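Local coordinates for pectate lyase (Cellvibrio cellulosa, PDB 1GXM), which cleaves polygalacturonic acid (pectate) by beta-elimination, this chain being the catalytic module, a family 10 polysaccharide lyase, of a longer protein, at residues A[36-41]-A[79-83]; A[42-47]-A[61-67]; A[48-53]-A[70-76]; A[113-117]-A[137-141]; A[125-129]-A[204-208]. All blocks are in the same frame, centred on the assembly; numbering follows the deposited sequence.

Contact 1 (A[36-41]-A[79-83]); sequences RADVVL and EMVFL
R36 opens the first segment by placing its backbone C at the edge of the F82 ring, near the ring plane, while its guanidinium leads away and its NE bonds to Y56 O. Next comes A37, whose CA lies 3.8 Å from F82 CE2 and whose CB is 4.1 Å from L83 CD2. A methyl group suits this place because it lets the ring and the leucine come close to the helix backbone. About one turn later V40 points at helix 79-83 and divides its branches: CG2 lies 3.8 Å from F82 CE2, and CG1 3.5 Å from E79 CG. F82 meets it by extending CG anti to its backbone N (chi1 170°), which carries the ring toward helix 37-42. E79 offers only its methylenes here; its carboxylate reaches Y56 OH and a glycerol, probably from the crystallisation liquor, through OE2. L41 completes the row with its CD1 4.3 Å from L83 CD1. No hydrogen bond crosses the contact. The touching residues repeat as i, i+3, i+4 on both sides, along short axes 10.5 Å apart and 142° from parallel. Such roughly antiparallel packing of apolar helix faces is characteristic of the alpha/alpha toroid of family 10 lyases.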
# COMPACT_ATOMS: atom_id res chain seq x y z
N ARG A 36 22.21 -12.01 -1.06
CA ARG A 36 21.05 -12.62 -0.41
C ARG A 36 20.04 -13.15 -1.40
O ARG A 36 19.04 -13.68 -0.99
CB ARG A 36 20.34 -11.62 0.51
CG ARG A 36 21.21 -11.00 1.62
CD ARG A 36 22.26 -11.92 2.25
NE ARG A 36 21.74 -12.71 3.37
CZ ARG A 36 22.21 -13.89 3.78
NH1 ARG A 36 23.23 -14.47 3.14
NH2 ARG A 36 21.65 -14.52 4.82
N ALA A 37 20.29 -13.02 -2.70
CA ALA A 37 19.32 -13.42 -3.70
C ALA A 37 18.89 -14.87 -3.56
O ALA A 37 17.72 -15.19 -3.73
CB ALA A 37 19.85 -13.16 -5.12
N ASP A 38 19.85 -15.77 -3.33
CA ASP A 38 19.51 -17.19 -3.22
C ASP A 38 18.71 -17.46 -1.96
O ASP A 38 17.80 -18.29 -1.97
CB ASP A 38 20.77 -18.06 -3.22
CG ASP A 38 21.35 -18.25 -4.59
OD1 ASP A 38 20.74 -17.79 -5.57
OD2 ASP A 38 22.41 -18.88 -4.76
N VAL A 39 19.05 -16.78 -0.88
CA VAL A 39 18.28 -16.90 0.35
C VAL A 39 16.85 -16.44 0.09
O VAL A 39 15.91 -17.18 0.35
CB VAL A 39 18.90 -16.11 1.51
CG1 VAL A 39 18.00 -16.11 2.75
CG2 VAL A 39 20.24 -16.69 1.86
N VAL A 40 16.69 -15.25 -0.45
CA VAL A 40 15.34 -14.76 -0.76
C VAL A 40 14.59 -15.73 -1.64
O VAL A 40 13.46 -16.08 -1.38
CB VAL A 40 15.41 -13.37 -1.42
CG1 VAL A 40 14.04 -12.92 -1.88
CG2 VAL A 40 15.99 -12.40 -0.45
N LEU A 41 15.25 -16.19 -2.69
CA LEU A 41 14.65 -17.10 -3.64
C LEU A 41 14.12 -18.35 -2.92
O LEU A 41 13.05 -18.87 -3.22
CB LEU A 41 15.68 -17.49 -4.69
CG LEU A 41 15.25 -18.53 -5.71
CD1 LEU A 41 14.02 -18.11 -6.52
CD2 LEU A 41 16.42 -18.79 -6.63
N GLU A 79 10.30 -8.79 -2.55
CA GLU A 79 11.12 -9.89 -3.05
C GLU A 79 11.10 -9.96 -4.56
O GLU A 79 12.14 -10.18 -5.20
CB GLU A 79 10.66 -11.23 -2.47
CG GLU A 79 10.97 -11.43 -1.00
CD GLU A 79 9.92 -10.91 -0.06
OE1 GLU A 79 9.09 -10.09 -0.47
OE2 GLU A 79 9.94 -11.32 1.11
N MET A 80 9.94 -9.77 -5.17
CA MET A 80 9.85 -9.95 -6.62
C MET A 80 10.56 -8.82 -7.36
O MET A 80 11.15 -9.06 -8.42
CB MET A 80 8.43 -10.18 -7.10
CG MET A 80 7.69 -8.95 -7.42
SD MET A 80 5.99 -9.24 -7.28
CE MET A 80 5.56 -9.64 -8.97
N VAL A 81 10.51 -7.60 -6.82
CA VAL A 81 11.16 -6.48 -7.46
C VAL A 81 12.67 -6.70 -7.35
O VAL A 81 13.42 -6.54 -8.32
CB VAL A 81 10.73 -5.14 -6.83
CG1 VAL A 81 11.61 -4.00 -7.31
CG2 VAL A 81 9.27 -4.86 -7.15
N PHE A 82 13.11 -7.05 -6.16
CA PHE A 82 14.50 -7.38 -5.90
C PHE A 82 15.02 -8.46 -6.83
O PHE A 82 16.06 -8.28 -7.48
CB PHE A 82 14.62 -7.78 -4.44
CG PHE A 82 15.94 -8.37 -4.09
CD1 PHE A 82 17.10 -7.60 -4.11
CD2 PHE A 82 16.03 -9.70 -3.73
CE1 PHE A 82 18.32 -8.17 -3.78
CE2 PHE A 82 17.22 -10.26 -3.39
CZ PHE A 82 18.37 -9.50 -3.40
N LEU A 83 14.30 -9.56 -6.96
CA LEU A 83 14.81 -10.65 -7.78
C LEU A 83 14.73 -10.29 -9.26
O LEU A 83 15.51 -10.79 -10.06
CB LEU A 83 14.08 -11.95 -7.50
CG LEU A 83 14.34 -12.56 -6.12
CD1 LEU A 83 13.63 -13.87 -6.01
CD2 LEU A 83 15.81 -12.71 -5.86

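Contact 2 (A[42-47]-A[61-67]); sequences SYQQNN and NGGGGNE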
# COMPACT_ATOMS: atom_id res chain seq x y z
N SER A 42 14.91 -18.82 -1.97
CA SER A 42 14.67 -20.11 -1.33
C SER A 42 13.46 -20.11 -0.40
O SER A 42 13.03 -21.18 -0.01
CB SER A 42 15.90 -20.56 -0.55
OG SER A 42 16.07 -19.80 0.61
N TYR A 43 12.91 -18.94 -0.09
CA TYR A 43 11.69 -18.86 0.73
C TYR A 43 10.42 -18.64 -0.07
O TYR A 43 9.35 -18.60 0.49
CB TYR A 43 11.82 -17.77 1.80
CG TYR A 43 12.76 -18.19 2.87
CD1 TYR A 43 12.31 -18.97 3.93
CD2 TYR A 43 14.10 -17.90 2.80
CE1 TYR A 43 13.18 -19.41 4.92
CE2 TYR A 43 14.98 -18.35 3.77
CZ TYR A 43 14.51 -19.12 4.82
OH TYR A 43 15.38 -19.59 5.79
N GLN A 44 10.53 -18.51 -1.38
CA GLN A 44 9.34 -18.39 -2.20
C GLN A 44 8.50 -19.64 -2.06
O GLN A 44 9.00 -20.77 -2.14
CB GLN A 44 9.71 -18.16 -3.66
CG GLN A 44 8.54 -17.66 -4.46
CD GLN A 44 8.89 -17.36 -5.90
OE1 GLN A 44 9.90 -17.84 -6.41
NE2 GLN A 44 8.07 -16.54 -6.56
N GLN A 45 7.23 -19.47 -1.83
CA GLN A 45 6.30 -20.57 -1.71
C GLN A 45 5.97 -21.11 -3.08
O GLN A 45 6.23 -20.47 -4.10
CB GLN A 45 5.02 -20.13 -0.99
CG GLN A 45 5.29 -19.52 0.39
CD GLN A 45 5.99 -20.46 1.33
OE1 GLN A 45 5.35 -21.32 1.93
NE2 GLN A 45 7.28 -20.27 1.50
N ASN A 46 5.39 -22.30 -3.10
CA ASN A 46 5.02 -22.95 -4.36
C ASN A 46 4.10 -22.09 -5.18
O ASN A 46 4.17 -22.07 -6.41
CB ASN A 46 4.39 -24.31 -4.08
CG ASN A 46 5.38 -25.30 -3.48
OD1 ASN A 46 6.55 -25.29 -3.81
ND2 ASN A 46 4.91 -26.12 -2.57
N ASN A 47 3.23 -21.35 -4.50
CA ASN A 47 2.26 -20.49 -5.20
C ASN A 47 2.85 -19.23 -5.82
O ASN A 47 2.17 -18.54 -6.54
CB ASN A 47 1.09 -20.15 -4.29
CG ASN A 47 1.51 -19.44 -3.04
OD1 ASN A 47 2.48 -18.70 -3.00
ND2 ASN A 47 0.73 -19.62 -2.00
N ASN A 61 19.33 -20.61 3.66
CA ASN A 61 18.30 -20.91 2.70
C ASN A 61 17.15 -21.66 3.34
O ASN A 61 17.34 -22.46 4.26
CB ASN A 61 18.83 -21.78 1.56
CG ASN A 61 19.59 -20.99 0.52
OD1 ASN A 61 20.05 -19.86 0.76
ND2 ASN A 61 19.70 -21.58 -0.66
N GLY A 62 15.97 -21.41 2.81
CA GLY A 62 14.76 -22.08 3.23
C GLY A 62 14.49 -23.30 2.37
O GLY A 62 15.33 -23.76 1.60
N GLY A 63 13.30 -23.83 2.53
CA GLY A 63 12.85 -25.00 1.80
C GLY A 63 11.58 -24.73 1.03
O GLY A 63 10.80 -25.65 0.75
N GLY A 64 11.39 -23.48 0.65
CA GLY A 64 10.22 -23.08 -0.07
C GLY A 64 9.05 -23.17 0.89
O GLY A 64 9.09 -22.64 2.00
N GLY A 65 8.02 -23.85 0.46
CA GLY A 65 6.86 -24.07 1.29
C GLY A 65 5.58 -24.04 0.52
O GLY A 65 5.55 -23.67 -0.65
N ASN A 66 4.49 -24.40 1.18
CA ASN A 66 3.20 -24.49 0.53
C ASN A 66 2.16 -23.64 1.23
O ASN A 66 0.96 -23.91 1.15
CB ASN A 66 2.74 -25.94 0.50
CG ASN A 66 1.71 -26.18 -0.54
OD1 ASN A 66 0.64 -26.74 -0.26
ND2 ASN A 66 2.00 -25.76 -1.76
N GLU A 67 2.63 -22.62 1.93
CA GLU A 67 1.74 -21.75 2.68
C GLU A 67 1.24 -20.65 1.77
O GLU A 67 1.70 -20.45 0.65
CB GLU A 67 2.45 -21.16 3.88
CG GLU A 67 2.83 -22.19 4.95
CD GLU A 67 1.65 -22.94 5.60
OE1 GLU A 67 0.46 -22.56 5.46
OE2 GLU A 67 1.90 -23.96 6.30
O HOH W 1 2.41 -22.16 -1.73
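Q45 reaches from one loop into the backbone of G64, G65 and E67 on the other, where two irregular chains run in nearly the same direction on the surface of the alpha/alpha toroid. CG stands anti to the carbonyl carbon and the chain bends at chi2 (-59°), bringing the amide alongside the neighbouring backbone. Q45 OE1 accepts from E67 N at 3.0 Å, in the carbonyl plane and on a lone pair. Q45 NE2 donates to Y43 O at 2.8 Å and weakly to G64 O across the contact, so both ends of the buried amide are satisfied. S42 holds OG between its backbone N and carbonyl carbon (chi1 73°), accepting 2.7 Å from G62 N; this oxygen also bonds to V39 O. Y43 lays a ring face over G62, whose CA is 3.7 Å from the ring centroid, and its OH goes to G60 O. Glycine suits G62, whose bare CA admits the ring, G64, with positive phi, and G65, where a CB would collide with Q45 OE1 and the preceding carbonyl O. Backbone bonds S42 O to G64 N and N46 N to G65 O join the chains further. Water 1 accepts from N47 N and donates to E67 O, both at 3.0 Å.

Contact 3 (A[48-53]-A[70-76]); sequences GGWPKN and TIDNGAT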
# COMPACT_ATOMS: atom_id res chain seq x y z
N GLY A 48 4.11 -18.96 -5.54
CA GLY A 48 4.83 -17.81 -6.04
C GLY A 48 4.93 -16.64 -5.09
O GLY A 48 5.68 -15.70 -5.35
N GLY A 49 4.15 -16.66 -4.03
CA GLY A 49 4.22 -15.62 -3.01
C GLY A 49 5.28 -15.94 -1.98
O GLY A 49 5.82 -17.05 -1.93
N TRP A 50 5.55 -14.98 -1.12
CA TRP A 50 6.41 -15.18 0.02
C TRP A 50 5.64 -15.03 1.32
O TRP A 50 4.66 -14.29 1.38
CB TRP A 50 7.53 -14.15 0.09
CG TRP A 50 8.73 -14.50 -0.75
CD1 TRP A 50 9.90 -15.00 -0.30
CD2 TRP A 50 8.90 -14.31 -2.17
NE1 TRP A 50 10.78 -15.16 -1.34
CE2 TRP A 50 10.19 -14.75 -2.50
CE3 TRP A 50 8.07 -13.85 -3.20
CZ2 TRP A 50 10.68 -14.72 -3.79
CZ3 TRP A 50 8.58 -13.79 -4.47
CH2 TRP A 50 9.86 -14.24 -4.76
N PRO A 51 6.12 -15.69 2.36
CA PRO A 51 5.60 -15.44 3.70
C PRO A 51 6.20 -14.12 4.18
O PRO A 51 7.19 -13.64 3.61
CB PRO A 51 6.13 -16.62 4.52
CG PRO A 51 6.84 -17.48 3.59
CD PRO A 51 7.22 -16.66 2.38
N LYS A 52 5.63 -13.54 5.22
CA LYS A 52 6.19 -12.31 5.76
C LYS A 52 7.21 -12.56 6.86
O LYS A 52 7.31 -13.67 7.39
CB LYS A 52 5.10 -11.38 6.27
CG LYS A 52 4.31 -11.93 7.41
CD LYS A 52 3.40 -10.88 7.98
CE LYS A 52 2.59 -11.38 9.13
NZ LYS A 52 1.72 -10.28 9.63
N ASN A 53 7.96 -11.51 7.17
CA ASN A 53 8.76 -11.41 8.39
C ASN A 53 9.98 -12.32 8.45
O ASN A 53 10.51 -12.58 9.52
CB ASN A 53 7.90 -11.65 9.64
CG ASN A 53 6.79 -10.64 9.81
OD1 ASN A 53 6.79 -9.57 9.21
ND2 ASN A 53 5.82 -10.99 10.64
N THR A 70 1.78 -13.64 1.01
CA THR A 70 1.23 -12.44 1.57
C THR A 70 1.86 -11.21 0.97
O THR A 70 2.98 -11.23 0.50
CB THR A 70 1.35 -12.44 3.10
OG1 THR A 70 0.67 -11.30 3.65
CG2 THR A 70 2.76 -12.33 3.58
N ILE A 71 1.08 -10.13 0.99
CA ILE A 71 1.58 -8.80 0.65
C ILE A 71 1.65 -7.90 1.88
O ILE A 71 1.84 -6.69 1.77
CB ILE A 71 0.75 -8.16 -0.46
CG1 ILE A 71 -0.72 -8.09 -0.09
CG2 ILE A 71 0.92 -8.94 -1.75
CD1 ILE A 71 -1.52 -7.17 -0.99
N ASP A 72 1.54 -8.49 3.06
CA ASP A 72 1.72 -7.73 4.28
C ASP A 72 3.20 -7.50 4.55
O ASP A 72 4.05 -8.29 4.17
CB ASP A 72 1.09 -8.45 5.44
CG ASP A 72 1.01 -7.59 6.68
OD1 ASP A 72 0.93 -6.34 6.58
OD2 ASP A 72 1.05 -8.12 7.78
N ASN A 73 3.49 -6.38 5.20
CA ASN A 73 4.87 -6.07 5.60
C ASN A 73 5.85 -6.16 4.43
O ASN A 73 6.97 -6.66 4.59
CB ASN A 73 5.31 -6.93 6.78
CG ASN A 73 6.49 -6.32 7.55
OD1 ASN A 73 6.72 -5.11 7.47
ND2 ASN A 73 7.22 -7.15 8.29
N GLY A 74 5.41 -5.71 3.26
CA GLY A 74 6.22 -5.65 2.05
C GLY A 74 6.49 -7.00 1.41
O GLY A 74 7.21 -7.08 0.43
N ALA A 75 5.92 -8.06 1.96
CA ALA A 75 6.20 -9.38 1.44
C ALA A 75 5.68 -9.52 0.01
O ALA A 75 4.72 -8.87 -0.39
CB ALA A 75 5.61 -10.44 2.31
N THR A 76 6.37 -10.39 -0.72
CA THR A 76 6.12 -10.76 -2.10
C THR A 76 6.49 -9.63 -3.04
O THR A 76 7.33 -9.80 -3.93
CB THR A 76 4.68 -11.22 -2.33
OG1 THR A 76 4.43 -12.38 -1.52
CG2 THR A 76 4.50 -11.72 -3.77
O HOH W 2 7.81 -9.34 5.16
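T76 stands at the N-cap position of helix 77-90 yet spends its hydroxyl elsewhere: OG1 accepts from W50 N at 2.9 Å, almost perfectly straight at 178°, and donates to T70 O at 2.7 Å. One buried oxygen thus ties three parts of the backbone together, a task for which a short hydroxyl side chain is well suited. T76 also has positive phi, rare for a beta-branched residue, and its CA packs against CE3 of the W50 indole. W50 O in turn accepts from T70 N, so the two segments are stitched on both sides of W50. T70 uses OG1 twice, accepting from D72 N in an ST turn and bonding to Q118 O, while its CG2 rests beside K52 N. Further out, the CB of A75 packs against P51 O and K52 CA. K52 starts with CG between its backbone N and carbonyl carbon (chi1 63°) and then runs fully extended, which carries NZ to D72 OD2 in a salt bridge of 2.9 Å, met nearly head-on. At the solvent-exposed end N73 ND2 donates to N53 OD1 at 2.6 Å, the two amide planes 69° apart; both asparagines sit at positive phi, which this residue type tolerates well. Water 2 joins N53 N to N73 O nearby. The indole wedges between helices 77-90 and 93-109, touching E79, L83 and A102, with NE1 bonded to V40 O of helix 37-42, while 70-76 leads from strand 69-70 into helix 77-90.

Contact 4 (A[113-117]-A[137-141]); sequences TGALP and MAYAL
L116 sets CD1 against A140 and L141 at the apolar heart of this buried contact, 3.6 Å from A140 CB and 4.0 Å from L141 CD2. Here a loop of the alpha/alpha toroid, between helix 93-109 and strand 119-120, packs on helix 136-148. The small alanine lets the leucine tip settle close to the helix surface, and L116, with CG anti to its carbonyl carbon (chi1 -60°), points its branches that way. Next outward lies M137, which crosses L116 at about a right angle, its CG 4.0 Å from L116 CB. Being unbranched and extended at every torsion, its chain reaches along the loop as far as G114. Y177 of helix 161-181 touches both M137 and A115 nearby. Where the side chain gives way to backbone, the sulfur accepts a weak hydrogen bond: L116 N to M137 SD is 3.5 Å, at a fairly straight 163°. L116 and M137 also share a backbone partner in T131, which links the loop to the start of the helix. G114 takes a positive phi (101°), well suited to glycine, and turns the chain so that its carbonyl bonds to Q110 NE2. The same oxygen, G114 O, lies 3.4 Å from the terminal methyl CE of M137.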
# COMPACT_ATOMS: atom_id res chain seq x y z
N THR A 113 -13.33 -8.35 -8.80
CA THR A 113 -13.50 -6.91 -8.65
C THR A 113 -12.21 -6.11 -8.77
O THR A 113 -12.24 -4.90 -8.80
CB THR A 113 -14.06 -6.60 -7.29
OG1 THR A 113 -13.15 -7.10 -6.31
CG2 THR A 113 -15.39 -7.29 -7.04
N GLY A 114 -11.09 -6.79 -8.75
CA GLY A 114 -9.79 -6.14 -8.74
C GLY A 114 -9.12 -6.09 -7.38
O GLY A 114 -7.95 -5.78 -7.31
N ALA A 115 -9.85 -6.37 -6.32
CA ALA A 115 -9.29 -6.35 -4.98
C ALA A 115 -8.14 -7.33 -4.87
O ALA A 115 -8.19 -8.43 -5.42
CB ALA A 115 -10.34 -6.74 -4.00
N LEU A 116 -7.12 -6.96 -4.10
CA LEU A 116 -6.05 -7.87 -3.70
C LEU A 116 -6.14 -8.13 -2.22
O LEU A 116 -6.15 -7.20 -1.42
CB LEU A 116 -4.68 -7.28 -4.02
CG LEU A 116 -4.43 -6.98 -5.50
CD1 LEU A 116 -3.05 -6.42 -5.69
CD2 LEU A 116 -4.54 -8.22 -6.30
N PRO A 117 -6.17 -9.40 -1.83
CA PRO A 117 -6.21 -9.78 -0.42
C PRO A 117 -4.84 -9.71 0.20
O PRO A 117 -3.82 -9.67 -0.47
CB PRO A 117 -6.68 -11.22 -0.49
CG PRO A 117 -6.09 -11.73 -1.74
CD PRO A 117 -6.17 -10.59 -2.71
N MET A 137 -2.01 -3.43 -1.38
CA MET A 137 -2.66 -3.44 -2.66
C MET A 137 -2.08 -2.38 -3.59
O MET A 137 -1.85 -2.64 -4.77
CB MET A 137 -4.16 -3.26 -2.52
CG MET A 137 -4.89 -3.29 -3.83
SD MET A 137 -6.65 -3.54 -3.61
CE MET A 137 -7.19 -3.23 -5.26
N ALA A 138 -1.87 -1.18 -3.09
CA ALA A 138 -1.40 -0.11 -3.95
C ALA A 138 -0.03 -0.43 -4.50
O ALA A 138 0.24 -0.18 -5.67
CB ALA A 138 -1.37 1.21 -3.21
N TYR A 139 0.87 -0.96 -3.69
CA TYR A 139 2.23 -1.18 -4.16
C TYR A 139 2.29 -2.45 -4.98
O TYR A 139 3.08 -2.52 -5.90
CB TYR A 139 3.25 -1.16 -3.02
CG TYR A 139 3.53 0.22 -2.45
CD1 TYR A 139 2.80 1.36 -2.83
CD2 TYR A 139 4.50 0.37 -1.49
CE1 TYR A 139 3.07 2.61 -2.27
CE2 TYR A 139 4.77 1.59 -0.93
CZ TYR A 139 4.05 2.71 -1.32
OH TYR A 139 4.32 3.94 -0.76
N ALA A 140 1.44 -3.43 -4.70
CA ALA A 140 1.33 -4.61 -5.57
C ALA A 140 0.89 -4.20 -6.97
O ALA A 140 1.41 -4.68 -7.96
CB ALA A 140 0.39 -5.61 -5.01
N LEU A 141 -0.10 -3.32 -7.04
CA LEU A 141 -0.56 -2.83 -8.33
C LEU A 141 0.53 -2.04 -9.02
O LEU A 141 0.63 -2.06 -10.23
CB LEU A 141 -1.83 -2.00 -8.21
CG LEU A 141 -3.05 -2.78 -7.75
CD1 LEU A 141 -4.19 -1.86 -7.52
CD2 LEU A 141 -3.43 -3.85 -8.76

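Contact 5 (A[125-129]-A[204-208]); sequences GYSDH and KKARA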
# COMPACT_ATOMS: atom_id res chain seq x y z
N GLY A 125 -11.21 -14.36 7.49
CA GLY A 125 -11.14 -13.17 8.30
C GLY A 125 -10.69 -11.98 7.49
O GLY A 125 -10.78 -11.95 6.26
N TYR A 126 -10.16 -10.98 8.20
CA TYR A 126 -9.92 -9.70 7.58
C TYR A 126 -8.84 -9.75 6.52
O TYR A 126 -8.79 -8.92 5.67
CB TYR A 126 -9.60 -8.62 8.60
CG TYR A 126 -8.23 -8.73 9.23
CD1 TYR A 126 -7.12 -8.23 8.58
CD2 TYR A 126 -8.04 -9.30 10.48
CE1 TYR A 126 -5.86 -8.30 9.14
CE2 TYR A 126 -6.78 -9.40 11.06
CZ TYR A 126 -5.69 -8.88 10.36
OH TYR A 126 -4.42 -8.93 10.88
N SER A 127 -7.97 -10.75 6.59
CA SER A 127 -6.96 -10.95 5.58
C SER A 127 -7.51 -11.12 4.17
O SER A 127 -6.80 -10.90 3.22
CB SER A 127 -6.06 -12.13 5.97
OG SER A 127 -5.18 -11.70 6.98
N ASP A 128 -8.77 -11.53 4.06
CA ASP A 128 -9.39 -11.72 2.74
C ASP A 128 -9.79 -10.40 2.10
O ASP A 128 -10.07 -10.36 0.90
CB ASP A 128 -10.67 -12.56 2.88
CG ASP A 128 -10.42 -13.99 3.22
OD1 ASP A 128 -9.26 -14.41 3.41
OD2 ASP A 128 -11.41 -14.74 3.36
N HIS A 129 -9.91 -9.34 2.90
CA HIS A 129 -10.37 -8.07 2.38
C HIS A 129 -9.38 -7.48 1.40
O HIS A 129 -8.20 -7.83 1.41
CB HIS A 129 -10.60 -7.06 3.50
CG HIS A 129 -11.71 -7.43 4.43
ND1 HIS A 129 -12.88 -8.00 4.00
CD2 HIS A 129 -11.80 -7.30 5.77
CE1 HIS A 129 -13.66 -8.21 5.05
NE2 HIS A 129 -13.03 -7.78 6.14
N LYS A 204 -14.03 -1.88 6.01
CA LYS A 204 -14.05 -3.00 6.94
C LYS A 204 -13.08 -2.75 8.09
O LYS A 204 -12.19 -1.91 8.01
CB LYS A 204 -13.61 -4.30 6.26
CG LYS A 204 -14.47 -4.68 5.08
CD LYS A 204 -15.90 -5.04 5.45
CE LYS A 204 -16.66 -5.37 4.21
NZ LYS A 204 -18.11 -5.70 4.49
N LYS A 205 -13.26 -3.51 9.15
CA LYS A 205 -12.31 -3.60 10.24
C LYS A 205 -11.20 -4.59 9.87
O LYS A 205 -11.33 -5.40 8.96
CB LYS A 205 -12.96 -4.13 11.52
CG LYS A 205 -14.24 -3.46 11.97
CD LYS A 205 -14.79 -4.09 13.27
CE LYS A 205 -16.22 -3.68 13.60
NZ LYS A 205 -16.33 -2.29 14.08
N ALA A 206 -10.10 -4.51 10.61
CA ALA A 206 -9.05 -5.51 10.52
C ALA A 206 -8.83 -6.06 11.92
O ALA A 206 -9.73 -6.74 12.45
CB ALA A 206 -7.79 -4.96 9.88
N ARG A 207 -7.70 -5.75 12.54
CA ARG A 207 -7.47 -6.14 13.92
C ARG A 207 -8.41 -5.36 14.83
O ARG A 207 -9.13 -4.48 14.39
CB ARG A 207 -6.01 -5.99 14.28
CG ARG A 207 -5.16 -6.94 13.47
CD ARG A 207 -3.69 -6.77 13.62
NE ARG A 207 -3.26 -5.55 12.99
CZ ARG A 207 -1.99 -5.19 12.83
NH1 ARG A 207 -1.03 -6.00 13.25
NH2 ARG A 207 -1.68 -4.04 12.26
N ALA A 208 -8.41 -5.71 16.10
CA ALA A 208 -9.42 -5.16 17.00
C ALA A 208 -9.43 -3.64 17.03
O ALA A 208 -10.49 -3.03 17.14
CB ALA A 208 -9.22 -5.69 18.40
O HOH W 3 -12.96 -7.68 9.02
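Y126 lays its side chain along A206 and R207, at the first residue of a short 3-10 turn (126-128) that meets an irregular loop on the surface of the alpha/alpha toroid. The CB of Y126 comes first, 3.7 Å from K205 O. CG sits between the backbone N and carbonyl carbon (chi1 73°), which turns the ring toward the second loop, and meets A206 CA at 3.6 Å. CD1 touches A206 CB, also at 3.6 Å, while CD2 lies by the A206 carbonyl. A206 CB makes a CH-pi contact over one face of the ring, and a small methyl suits so close an approach. Farther along, CE2 and CZ run beside R207 CG, and at the tip Y126 OH is 3.3 Å from R207 CG. The guanidinium itself continues to a salt bridge with E210. A second CH-pi contact pairs H129 with K204: CG of K204 lies 3.6 Å from the centroid of the H129 imidazole, nearly over its centre, a good use of the methylenes of a long lysine whose NZ is engaged by D200. H129 ND1 bonds to a glycerol, probably from the crystallisation liquor. At the edge of the imidazole, in its plane, water 3 lies 2.9 Å from H129 NE2 and donates to K205 O at 2.8 Å.

How the contacts relate
Contacts 1, 2 and 3 form one cluster, their centres 11 to 12 Å apart, all touching. Helix 37-42 carries the first segment of contact 1 and runs directly into the loop of contacts 2 and 3, whose segments alternate along the chain; helix 77-90, reached through contact 3, returns to close contact 1. Contact 3 then touches contact 4 through I71 and P117, and P117 in turn packs on 127-129 of contact 5, about 29 Å from contact 1 between centres. The segments of contacts 4 and 5 also alternate. Within this one catalytic module, contacts 1 and 4 are buried, contacts 2 and 5 lie at the surface and contact 3 is partly buried.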